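Local coordinates for periplasmic binding protein/LacI transcriptional regulator (Brachyspira murdochii, PDB 4KQC) that probably binds a carbohydrate as the solute-capturing, periplasmic component of an ABC transporter, at residues A[6-11]-A[64-69]; A[10-15]-A[91-96]; A[87-92]-A[102-107]. One frame throughout, in Å; residues are numbered along the deposited sequence.

Contact 1 (A[6-11]-A[64-69]); sequences YIAVVS and DAIAFA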
ATOM      1  N   TYR A   6      -4.452  24.162  16.839  1.00 14.34           N
ATOM      2  CA  TYR A   6      -3.443  23.123  16.909  1.00 13.59           C
ATOM      3  C   TYR A   6      -4.056  21.753  16.662  1.00 13.50           C
ATOM      4  O   TYR A   6      -5.019  21.386  17.287  1.00 13.49           O
ATOM      5  CB  TYR A   6      -2.745  23.090  18.288  1.00 13.19           C
ATOM      6  CG  TYR A   6      -1.705  21.973  18.439  1.00 15.03           C
ATOM      7  CD1 TYR A   6      -0.393  22.099  17.955  1.00 17.89           C
ATOM      8  CD2 TYR A   6      -2.024  20.789  19.125  1.00 17.47           C
ATOM      9  CE1 TYR A   6       0.524  21.061  18.120  1.00 18.06           C
ATOM     10  CE2 TYR A   6      -1.112  19.751  19.292  1.00 18.21           C
ATOM     11  CZ  TYR A   6       0.158  19.918  18.807  1.00 19.16           C
ATOM     12  OH  TYR A   6       1.054  18.894  18.982  1.00 19.50           O
ATOM     13  N   ILE A   7      -3.459  21.036  15.714  1.00 12.54           N
ATOM     14  CA  ILE A   7      -3.910  19.680  15.369  1.00 12.03           C
ATOM     15  C   ILE A   7      -2.741  18.704  15.409  1.00 10.75           C
ATOM     16  O   ILE A   7      -1.634  18.975  14.900  1.00 10.91           O
ATOM     17  CB  ILE A   7      -4.553  19.671  13.952  1.00 12.04           C
ATOM     18  CG1 ILE A   7      -5.915  20.373  13.988  1.00 12.38           C
ATOM     19  CG2 ILE A   7      -4.714  18.224  13.442  1.00 13.18           C
ATOM     20  CD1 ILE A   7      -6.561  20.600  12.616  1.00 12.94           C
ATOM     21  N   ALA A   8      -2.944  17.580  16.069  1.00 10.68           N
ATOM     22  CA  ALA A   8      -1.930  16.546  16.200  1.00 10.59           C
ATOM     23  C   ALA A   8      -2.032  15.584  15.052  1.00 10.57           C
ATOM     24  O   ALA A   8      -3.130  15.079  14.748  1.00 10.18           O
ATOM     25  CB  ALA A   8      -2.155  15.776  17.483  1.00 11.36           C
ATOM     26  N   VAL A   9      -0.903  15.357  14.397  1.00 10.32           N
ATOM     27  CA  VAL A   9      -0.803  14.360  13.357  1.00 10.34           C
ATOM     28  C   VAL A   9       0.189  13.270  13.769  1.00 11.50           C
ATOM     29  O   VAL A   9       1.384  13.557  13.931  1.00 12.62           O
ATOM     30  CB  VAL A   9      -0.373  14.942  12.011  1.00 10.82           C
ATOM     31  CG1 VAL A   9      -0.337  13.843  10.970  1.00 11.26           C
ATOM     32  CG2 VAL A   9      -1.351  16.049  11.608  1.00 10.57           C
ATOM     33  N   VAL A  10      -0.307  12.048  14.016  1.00 10.70           N
ATOM     34  CA  VAL A  10       0.527  10.935  14.433  1.00 10.57           C
ATOM     35  C   VAL A  10       0.667  10.003  13.255  1.00 10.47           C
ATOM     36  O   VAL A  10      -0.308   9.399  12.825  1.00  9.84           O
ATOM     37  CB  VAL A  10      -0.068  10.267  15.679  1.00 10.95           C
ATOM     38  CG1 VAL A  10       0.770   9.061  16.054  1.00 11.73           C
ATOM     39  CG2 VAL A  10      -0.198  11.276  16.816  1.00 11.55           C
ATOM     40  N   SER A  11       1.878   9.947  12.707  1.00 10.62           N
ATOM     41  CA  SER A  11       2.166   9.323  11.453  1.00 11.40           C
ATOM     42  C   SER A  11       2.855   7.977  11.684  1.00 11.22           C
ATOM     43  O   SER A  11       3.169   7.626  12.867  1.00 11.11           O
ATOM     44  CB  SER A  11       3.166  10.214  10.673  1.00 12.31           C
ATOM     45  OG  SER A  11       4.456  10.148  11.290  1.00 14.15           O
ATOM     46  N   ASP A  64      -7.107  20.372  19.008  1.00 12.77           N
ATOM     47  CA  ASP A  64      -8.370  20.597  18.383  1.00 13.96           C
ATOM     48  C   ASP A  64      -8.944  19.408  17.546  1.00 11.85           C
ATOM     49  O   ASP A  64     -10.170  19.285  17.357  1.00 11.40           O
ATOM     50  CB  ASP A  64      -8.224  21.820  17.496  1.00 16.06           C
ATOM     51  CG  ASP A  64      -7.787  23.073  18.299  1.00 17.23           C
ATOM     52  OD1 ASP A  64      -8.323  23.266  19.379  1.00 25.73           O
ATOM     53  OD2 ASP A  64      -7.086  23.873  17.747  1.00 24.58           O
ATOM     54  N   ALA A  65      -8.039  18.561  17.091  1.00 10.80           N
ATOM     55  CA  ALA A  65      -8.331  17.354  16.424  1.00  9.87           C
ATOM     56  C   ALA A  65      -7.082  16.528  16.298  1.00  9.65           C
ATOM     57  O   ALA A  65      -5.977  17.026  16.509  1.00  9.37           O
ATOM     58  CB  ALA A  65      -8.901  17.659  15.039  1.00  9.66           C
ATOM     59  N   ILE A  66      -7.228  15.234  15.976  1.00  9.81           N
ATOM     60  CA  ILE A  66      -6.115  14.316  15.790  1.00 10.20           C
ATOM     61  C   ILE A  66      -6.320  13.614  14.469  1.00 10.20           C
ATOM     62  O   ILE A  66      -7.423  13.116  14.218  1.00 10.78           O
ATOM     63  CB  ILE A  66      -6.079  13.250  16.891  1.00 10.59           C
ATOM     64  CG1 ILE A  66      -5.774  13.941  18.241  1.00 10.85           C
ATOM     65  CG2 ILE A  66      -5.031  12.149  16.662  1.00 11.17           C
ATOM     66  CD1 ILE A  66      -6.018  13.043  19.450  1.00 11.60           C
ATOM     67  N   ALA A  67      -5.254  13.537  13.684  1.00  9.73           N
ATOM     68  CA  ALA A  67      -5.194  12.640  12.513  1.00  9.86           C
ATOM     69  C   ALA A  67      -4.202  11.559  12.832  1.00 10.00           C
ATOM     70  O   ALA A  67      -3.074  11.848  13.335  1.00  9.88           O
ATOM     71  CB  ALA A  67      -4.794  13.396  11.257  1.00 11.10           C
ATOM     72  N   PHE A  68      -4.545  10.317  12.519  1.00  8.97           N
ATOM     73  CA  PHE A  68      -3.799   9.154  12.966  1.00  8.71           C
ATOM     74  C   PHE A  68      -3.662   8.061  11.904  1.00  8.69           C
ATOM     75  O   PHE A  68      -4.691   7.690  11.271  1.00  8.65           O
ATOM     76  CB  PHE A  68      -4.492   8.584  14.226  1.00  9.07           C
ATOM     77  CG  PHE A  68      -3.752   7.347  14.876  1.00  9.09           C
ATOM     78  CD1 PHE A  68      -2.357   7.265  14.936  1.00 10.06           C
ATOM     79  CD2 PHE A  68      -4.481   6.290  15.458  1.00  9.63           C
ATOM     80  CE1 PHE A  68      -1.698   6.221  15.554  1.00  9.56           C
ATOM     81  CE2 PHE A  68      -3.814   5.230  16.101  1.00 10.14           C
ATOM     82  CZ  PHE A  68      -2.424   5.168  16.127  1.00  9.85           C
ATOM     83  N   ALA A  69      -2.427   7.581  11.703  1.00  8.91           N
ATOM     84  CA  ALA A  69      -2.147   6.396  10.843  1.00  8.74           C
ATOM     85  C   ALA A  69      -1.441   5.405  11.719  1.00  9.78           C
ATOM     86  O   ALA A  69      -0.263   5.618  11.993  1.00 10.53           O
ATOM     87  CB  ALA A  69      -1.233   6.775   9.696  1.00  8.97           C
TER
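V10 and F68 share a first torsion: CG1 of the valine (chi1 177°) and CG of the phenylalanine (chi1 -177°) each stand opposite their own backbone N, which brings the two side chains together at a slant, V10 CG1 lying 3.8 Å from F68 CD1. They face each other across parallel strands 6-10 and 66-68, neighbours in the N-terminal Rossmann-like sheet of a periplasmic binding protein. Five backbone hydrogen bonds join the two segments, four of them made by A8 and V10, each of which uses both N and O, as expected for a parallel pair; A67 N to A8 O, at 2.8 Å, is one example. On the face with V10 and F68 lie A8 and I66, where A8 CB rests 4.1 Å from I66 CG1. Helix 48-60 covers this face, and the small methyl of A8 suits a place beside its E58. V9 and A67 point to the other face, toward F92 of strand 89-92, and a beta-branched valine fits an extended backbone well. Polar chemistry appears at the start of the pair. Y6 sends its ring away from strand 66-68, its OH bonding to E58, while its backbone is clamped by D64: D64 N donates to Y6 O at 2.9 Å, and Y6 N donates to D64 OD2 at 2.8 Å, meeting that oxygen on its anti side, 34° out of the carboxylate plane.

Contact 2 (A[10-15]-A[91-96]); sequences VSKGFQ and GFDSGI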
ATOM      1  N   VAL A  10      -0.307  12.048  14.016  1.00 10.70           N
ATOM      2  CA  VAL A  10       0.527  10.935  14.433  1.00 10.57           C
ATOM      3  C   VAL A  10       0.667  10.003  13.255  1.00 10.47           C
ATOM      4  O   VAL A  10      -0.308   9.399  12.825  1.00  9.84           O
ATOM      5  CB  VAL A  10      -0.068  10.267  15.679  1.00 10.95           C
ATOM      6  CG1 VAL A  10       0.770   9.061  16.054  1.00 11.73           C
ATOM      7  CG2 VAL A  10      -0.198  11.276  16.816  1.00 11.55           C
ATOM      8  N   SER A  11       1.878   9.947  12.707  1.00 10.62           N
ATOM      9  CA  SER A  11       2.166   9.323  11.453  1.00 11.40           C
ATOM     10  C   SER A  11       2.855   7.977  11.684  1.00 11.22           C
ATOM     11  O   SER A  11       3.169   7.626  12.867  1.00 11.11           O
ATOM     12  CB  SER A  11       3.166  10.214  10.673  1.00 12.31           C
ATOM     13  OG  SER A  11       4.456  10.148  11.290  1.00 14.15           O
ATOM     14  N   LYS A  12       3.219   7.278  10.632  1.00 11.68           N
ATOM     15  CA  LYS A  12       4.037   6.030  10.809  1.00 12.80           C
ATOM     16  C   LYS A  12       5.547   6.264  10.885  1.00 12.51           C
ATOM     17  O   LYS A  12       6.338   5.314  10.954  1.00 13.44           O
ATOM     18  CB  LYS A  12       3.722   5.040   9.701  1.00 13.16           C
ATOM     19  CG  LYS A  12       2.254   4.600   9.610  1.00 13.48           C
ATOM     20  CD  LYS A  12       2.087   3.393   8.717  1.00 14.52           C
ATOM     21  CE  LYS A  12       0.616   3.114   8.440  1.00 15.73           C
ATOM     22  NZ  LYS A  12       0.470   1.842   7.709  1.00 18.88           N
ATOM     23  N   GLY A  13       5.968   7.523  10.984  1.00 12.11           N
ATOM     24  CA  GLY A  13       7.378   7.853  10.955  1.00 12.73           C
ATOM     25  C   GLY A  13       8.018   7.780   9.601  1.00 12.42           C
ATOM     26  O   GLY A  13       7.332   7.604   8.593  1.00 14.05           O
ATOM     27  N   PHE A  14       9.335   7.964   9.574  1.00 12.92           N
ATOM     28  CA  PHE A  14      10.072   8.147   8.337  1.00 13.10           C
ATOM     29  C   PHE A  14      10.910   6.953   7.926  1.00 14.38           C
ATOM     30  O   PHE A  14      11.787   7.117   7.081  1.00 16.05           O
ATOM     31  CB  PHE A  14      10.933   9.404   8.388  1.00 13.74           C
ATOM     32  CG  PHE A  14      10.166  10.651   8.639  1.00 14.17           C
ATOM     33  CD1 PHE A  14       9.199  11.050   7.751  1.00 14.59           C
ATOM     34  CD2 PHE A  14      10.432  11.484   9.716  1.00 15.32           C
ATOM     35  CE1 PHE A  14       8.474  12.203   7.918  1.00 15.76           C
ATOM     36  CE2 PHE A  14       9.682  12.655   9.896  1.00 16.58           C
ATOM     37  CZ  PHE A  14       8.671  12.990   8.988  1.00 16.19           C
ATOM     38  N   GLN A  15      10.647   5.752   8.455  1.00 13.91           N
ATOM     39  CA  GLN A  15      11.272   4.564   7.890  1.00 14.81           C
ATOM     40  C   GLN A  15      11.236   4.581   6.361  1.00 15.82           C
ATOM     41  O   GLN A  15      12.237   4.266   5.686  1.00 16.37           O
ATOM     42  CB  GLN A  15      10.609   3.310   8.400  1.00 15.32           C
ATOM     43  CG  GLN A  15      11.358   2.057   7.987  1.00 17.85           C
ATOM     44  CD  GLN A  15      10.694   0.791   8.440  1.00 19.02           C
ATOM     45  OE1 GLN A  15       9.818   0.775   9.291  1.00 19.20           O
ATOM     46  NE2 GLN A  15      11.082  -0.302   7.822  1.00 23.74           N
ATOM     47  N   GLY A  91      -8.801   9.290  10.531  1.00 10.57           N
ATOM     48  CA  GLY A  91      -7.741   8.377  10.076  1.00 10.79           C
ATOM     49  C   GLY A  91      -7.092   8.887   8.779  1.00 10.62           C
ATOM     50  O   GLY A  91      -7.737   9.585   7.934  1.00 10.39           O
ATOM     51  N   PHE A  92      -5.862   8.480   8.544  1.00 10.08           N
ATOM     52  CA  PHE A  92      -5.256   8.691   7.264  1.00 10.56           C
ATOM     53  C   PHE A  92      -4.324   7.581   6.870  1.00 10.77           C
ATOM     54  O   PHE A  92      -3.855   6.840   7.708  1.00 10.93           O
ATOM     55  CB  PHE A  92      -4.670  10.101   7.122  1.00 10.10           C
ATOM     56  CG  PHE A  92      -3.391  10.338   7.852  1.00 10.55           C
ATOM     57  CD1 PHE A  92      -3.386  10.346   9.205  1.00  9.97           C
ATOM     58  CD2 PHE A  92      -2.208  10.596   7.184  1.00 10.83           C
ATOM     59  CE1 PHE A  92      -2.241  10.608   9.908  1.00 10.86           C
ATOM     60  CE2 PHE A  92      -1.043  10.860   7.870  1.00 11.35           C
ATOM     61  CZ  PHE A  92      -1.050  10.857   9.262  1.00 10.48           C
ATOM     62  N   ASP A  93      -4.063   7.444   5.564  1.00 10.99           N
ATOM     63  CA  ASP A  93      -3.333   6.244   5.089  1.00 12.62           C
ATOM     64  C   ASP A  93      -4.115   4.983   5.594  1.00 12.60           C
ATOM     65  O   ASP A  93      -5.356   4.987   5.549  1.00 14.38           O
ATOM     66  CB  ASP A  93      -1.859   6.293   5.559  1.00 12.85           C
ATOM     67  CG  ASP A  93      -0.995   5.295   4.869  1.00 15.80           C
ATOM     68  OD1 ASP A  93      -0.710   5.521   3.652  1.00 17.07           O
ATOM     69  OD2 ASP A  93      -0.646   4.290   5.489  1.00 18.22           O
ATOM     70  N   SER A  94      -3.466   3.970   6.174  1.00 13.77           N
ATOM     71  CA  SER A  94      -4.228   2.835   6.649  1.00 14.97           C
ATOM     72  C   SER A  94      -5.115   3.176   7.850  1.00 14.60           C
ATOM     73  O   SER A  94      -5.984   2.333   8.242  1.00 14.86           O
ATOM     74  CB  SER A  94      -3.294   1.665   6.951  1.00 14.90           C
ATOM     75  OG  SER A  94      -2.250   2.108   7.756  1.00 16.42           O
ATOM     76  N   GLY A  95      -4.892   4.345   8.482  1.00 13.05           N
ATOM     77  CA  GLY A  95      -5.811   4.845   9.497  1.00 13.48           C
ATOM     78  C   GLY A  95      -5.860   3.962  10.723  1.00 12.36           C
ATOM     79  O   GLY A  95      -4.828   3.526  11.210  1.00 12.79           O
ATOM     80  N   ILE A  96      -7.060   3.749  11.242  1.00 12.67           N
ATOM     81  CA  ILE A  96      -7.280   3.008  12.483  1.00 12.46           C
ATOM     82  C   ILE A  96      -7.939   1.690  12.059  1.00 13.34           C
ATOM     83  O   ILE A  96      -8.883   1.705  11.240  1.00 12.52           O
ATOM     84  CB  ILE A  96      -8.263   3.745  13.399  1.00 12.25           C
ATOM     85  CG1 ILE A  96      -7.684   5.011  13.985  1.00 13.20           C
ATOM     86  CG2 ILE A  96      -8.680   2.869  14.576  1.00 13.42           C
ATOM     87  CD1 ILE A  96      -7.772   6.219  13.135  1.00 13.54           C
TER
HETATM   88  O   HOH W   1       1.703   2.525   5.238  1.00 31.42           O
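S11 and F92 mark the nearest approach of the two backbones, their CA atoms 8.5 Å apart, so side chains must bridge the distance. Segment 10-15 leaves its strand through an ST turn, S11 OG accepting from G13 N at 3.0 Å. Segment 91-96 folds into a type II' turn from F92 to G95, closed by G95 N to F92 O, with D93 at a positive phi of 55°. The F92 ring leans obliquely against the first segment, CE1 3.7 Å from V10 O. Both segments run from the C-terminal end of a parallel strand into a loop, the end of the sheet where this family usually forms its ligand cleft; D93 also touches Q271 of the other lobe. K12 reaches across with an extended chain, running at about a right angle to the D93 side chain. Its NZ donates to S94 OG at 2.7 Å and forms a long salt bridge of 3.5 Å to D93 OD2. A methionine in its place, similar in length but uncharged, would probably leave S94 OG without this donor and D93 without this counter-charge. A water bridges the same charged pair, accepting from K12 NZ and donating to D93 OD2 at 2.9 Å.

Contact 3 (A[87-92]-A[102-107]); sequences IPLIGF and QGAVLA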
ATOM      1  N   ILE A  87     -12.441  14.619  21.340  1.00 11.55           N
ATOM      2  CA  ILE A  87     -11.488  15.155  20.325  1.00 12.24           C
ATOM      3  C   ILE A  87     -11.833  14.556  18.949  1.00 11.39           C
ATOM      4  O   ILE A  87     -11.860  13.346  18.811  1.00 11.32           O
ATOM      5  CB  ILE A  87     -10.056  14.831  20.696  1.00 12.49           C
ATOM      6  CG1 ILE A  87      -9.641  15.483  22.046  1.00 13.58           C
ATOM      7  CG2 ILE A  87      -9.110  15.289  19.603  1.00 13.94           C
ATOM      8  CD1 ILE A  87      -8.378  14.865  22.641  1.00 14.22           C
ATOM      9  N   PRO A  88     -12.084  15.366  17.936  1.00 11.91           N
ATOM     10  CA  PRO A  88     -12.336  14.807  16.630  1.00 12.13           C
ATOM     11  C   PRO A  88     -11.147  14.006  16.122  1.00 11.05           C
ATOM     12  O   PRO A  88     -10.009  14.462  16.188  1.00 11.29           O
ATOM     13  CB  PRO A  88     -12.554  16.029  15.761  1.00 12.66           C
ATOM     14  CG  PRO A  88     -12.985  17.105  16.695  1.00 13.83           C
ATOM     15  CD  PRO A  88     -12.375  16.807  18.002  1.00 13.32           C
ATOM     16  N   LEU A  89     -11.447  12.810  15.629  1.00 11.01           N
ATOM     17  CA  LEU A  89     -10.445  11.841  15.193  1.00 10.53           C
ATOM     18  C   LEU A  89     -10.641  11.519  13.702  1.00 10.75           C
ATOM     19  O   LEU A  89     -11.712  11.087  13.316  1.00 10.96           O
ATOM     20  CB  LEU A  89     -10.518  10.560  16.058  1.00 11.56           C
ATOM     21  CG  LEU A  89      -9.537   9.475  15.723  1.00 11.95           C
ATOM     22  CD1 LEU A  89      -8.052   9.897  15.862  1.00 11.28           C
ATOM     23  CD2 LEU A  89      -9.865   8.238  16.551  1.00 13.02           C
ATOM     24  N   ILE A  90      -9.561  11.666  12.956  1.00 10.13           N
ATOM     25  CA  ILE A  90      -9.511  11.391  11.512  1.00 10.72           C
ATOM     26  C   ILE A  90      -8.490  10.311  11.317  1.00 11.17           C
ATOM     27  O   ILE A  90      -7.368  10.409  11.860  1.00 10.80           O
ATOM     28  CB  ILE A  90      -9.066  12.660  10.757  1.00 12.38           C
ATOM     29  CG1 ILE A  90     -10.047  13.827  10.961  1.00 14.04           C
ATOM     30  CG2 ILE A  90      -8.784  12.438   9.267  1.00 12.02           C
ATOM     31  CD1 ILE A  90     -11.474  13.493  10.648  1.00 14.39           C
ATOM     32  N   GLY A  91      -8.801   9.290  10.531  1.00 10.57           N
ATOM     33  CA  GLY A  91      -7.741   8.377  10.076  1.00 10.79           C
ATOM     34  C   GLY A  91      -7.092   8.887   8.779  1.00 10.62           C
ATOM     35  O   GLY A  91      -7.737   9.585   7.934  1.00 10.39           O
ATOM     36  N   PHE A  92      -5.862   8.480   8.544  1.00 10.08           N
ATOM     37  CA  PHE A  92      -5.256   8.691   7.264  1.00 10.56           C
ATOM     38  C   PHE A  92      -4.324   7.581   6.870  1.00 10.77           C
ATOM     39  O   PHE A  92      -3.855   6.840   7.708  1.00 10.93           O
ATOM     40  CB  PHE A  92      -4.670  10.101   7.122  1.00 10.10           C
ATOM     41  CG  PHE A  92      -3.391  10.338   7.852  1.00 10.55           C
ATOM     42  CD1 PHE A  92      -3.386  10.346   9.205  1.00  9.97           C
ATOM     43  CD2 PHE A  92      -2.208  10.596   7.184  1.00 10.83           C
ATOM     44  CE1 PHE A  92      -2.241  10.608   9.908  1.00 10.86           C
ATOM     45  CE2 PHE A  92      -1.043  10.860   7.870  1.00 11.35           C
ATOM     46  CZ  PHE A  92      -1.050  10.857   9.262  1.00 10.48           C
ATOM     47  N   GLN A 102     -14.028   1.948  17.559  1.00 13.50           N
ATOM     48  CA  GLN A 102     -14.984   2.257  18.611  1.00 13.85           C
ATOM     49  C   GLN A 102     -15.959   3.414  18.296  1.00 13.72           C
ATOM     50  O   GLN A 102     -16.370   4.160  19.195  1.00 14.25           O
ATOM     51  CB  GLN A 102     -14.199   2.523  19.926  1.00 14.43           C
ATOM     52  CG  GLN A 102     -13.428   1.329  20.465  1.00 14.96           C
ATOM     53  CD  GLN A 102     -12.403   1.710  21.541  1.00 15.65           C
ATOM     54  OE1 GLN A 102     -12.738   1.963  22.693  1.00 18.17           O
ATOM     55  NE2 GLN A 102     -11.156   1.798  21.156  1.00 14.98           N
ATOM     56  N   GLY A 103     -16.338   3.562  17.020  1.00 14.79           N
ATOM     57  CA  GLY A 103     -17.252   4.627  16.660  1.00 15.09           C
ATOM     58  C   GLY A 103     -16.684   6.000  16.701  1.00 15.32           C
ATOM     59  O   GLY A 103     -17.462   6.931  16.701  1.00 18.57           O
ATOM     60  N   ALA A 104     -15.380   6.129  16.912  1.00 13.97           N
ATOM     61  CA  ALA A 104     -14.765   7.451  17.137  1.00 13.93           C
ATOM     62  C   ALA A 104     -14.143   8.080  15.874  1.00 13.50           C
ATOM     63  O   ALA A 104     -13.769   9.273  15.896  1.00 16.22           O
ATOM     64  CB  ALA A 104     -13.749   7.352  18.239  1.00 15.15           C
ATOM     65  N   VAL A 105     -13.995   7.295  14.811  1.00 12.71           N
ATOM     66  CA  VAL A 105     -13.299   7.794  13.653  1.00 12.58           C
ATOM     67  C   VAL A 105     -14.337   8.469  12.720  1.00 12.82           C
ATOM     68  O   VAL A 105     -15.168   7.801  12.153  1.00 14.10           O
ATOM     69  CB  VAL A 105     -12.504   6.688  12.921  1.00 12.62           C
ATOM     70  CG1 VAL A 105     -11.865   7.275  11.653  1.00 13.66           C
ATOM     71  CG2 VAL A 105     -11.506   6.057  13.873  1.00 12.88           C
ATOM     72  N   LEU A 106     -14.212   9.777  12.549  1.00 12.56           N
ATOM     73  CA  LEU A 106     -15.171  10.517  11.767  1.00 12.35           C
ATOM     74  C   LEU A 106     -15.090  10.324  10.254  1.00 13.13           C
ATOM     75  O   LEU A 106     -16.128  10.371   9.556  1.00 13.03           O
ATOM     76  CB  LEU A 106     -15.067  12.002  12.108  1.00 13.18           C
ATOM     77  CG  LEU A 106     -15.481  12.456  13.502  1.00 14.09           C
ATOM     78  CD1 LEU A 106     -15.036  13.890  13.740  1.00 14.53           C
ATOM     79  CD2 LEU A 106     -16.981  12.396  13.631  1.00 15.48           C
ATOM     80  N   ALA A 107     -13.867  10.191   9.770  1.00 12.48           N
ATOM     81  CA  ALA A 107     -13.532  10.110   8.373  1.00 12.36           C
ATOM     82  C   ALA A 107     -12.072   9.728   8.266  1.00 12.89           C
ATOM     83  O   ALA A 107     -11.303   9.896   9.237  1.00 11.97           O
ATOM     84  CB  ALA A 107     -13.798  11.421   7.688  1.00 12.30           C
TER
HETATM   85  O   HOH W   2     -14.141  11.657  16.709  1.00 17.55           O
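The flat groups where P88 to G91 meet A104 to A107 are peptides and the ring of P88. The peptide linking I90 to G91 is met at its N-H edge by A107 O, 2.9 Å from G91 N; the donor lies in the plane of the A107 carbonyl, with a C=O...N angle of 149°. From one side of the same peptide plane comes V105 CG1, 3.8 Å from G91 N, and G91 suits its place because a side chain there would run into G95 CA of the following turn. Farther back, L89 O, in the peptide linking L89 to I90, accepts from L106 N at 2.9 Å. The P88 ring offers its CB corner to L106 CD1 at 3.8 Å.

Leucine and isoleucine suit this place because their branches reach across to the next strand. L89 CD2 packs 3.8 Å from V105 CG2, while I90 folds back at its second torsion (chi2 -53°), which carries CD1 to 4.2 Å from L106 CB. Helix 76-84 lies against L89, and helix 273-288 against P88 and I90. Strands 89-92 and 105-110 are consecutive neighbours in the parallel Rossmann-like sheet, yet the short opening part of the second, about 105-107, is weakly bonded and its axis is turned 64° from that of the first.

A water accepts from L89 N and lies unusually close to A104 O. With just two direct backbone bonds and A107 N buried without a partner, the chemistry suggests a join that leans on apolar packing where strand 105-110 enters the sheet, part of it by the solvent-exposed L106.

In the fold
Contacts 1 and 3 join neighbouring strands of one parallel sheet and meet through strand pair 66-68 and 89-92, where I90 N probably bonds to I66 O. Contact 1 is the more buried, with regular parallel pairing through most of its length; contact 3, nearer the edge strand 296-297, is partly buried and looser, mixing apolar packing with two backbone bonds. Contact 2 shares V10 and S11 with contact 1, and G91 and F92 with contact 3, but lies where the strands give way to loops, closer to the chain's centre. There charged and hydroxyl side chains replace backbone pairing, while F92 reaches back onto V9.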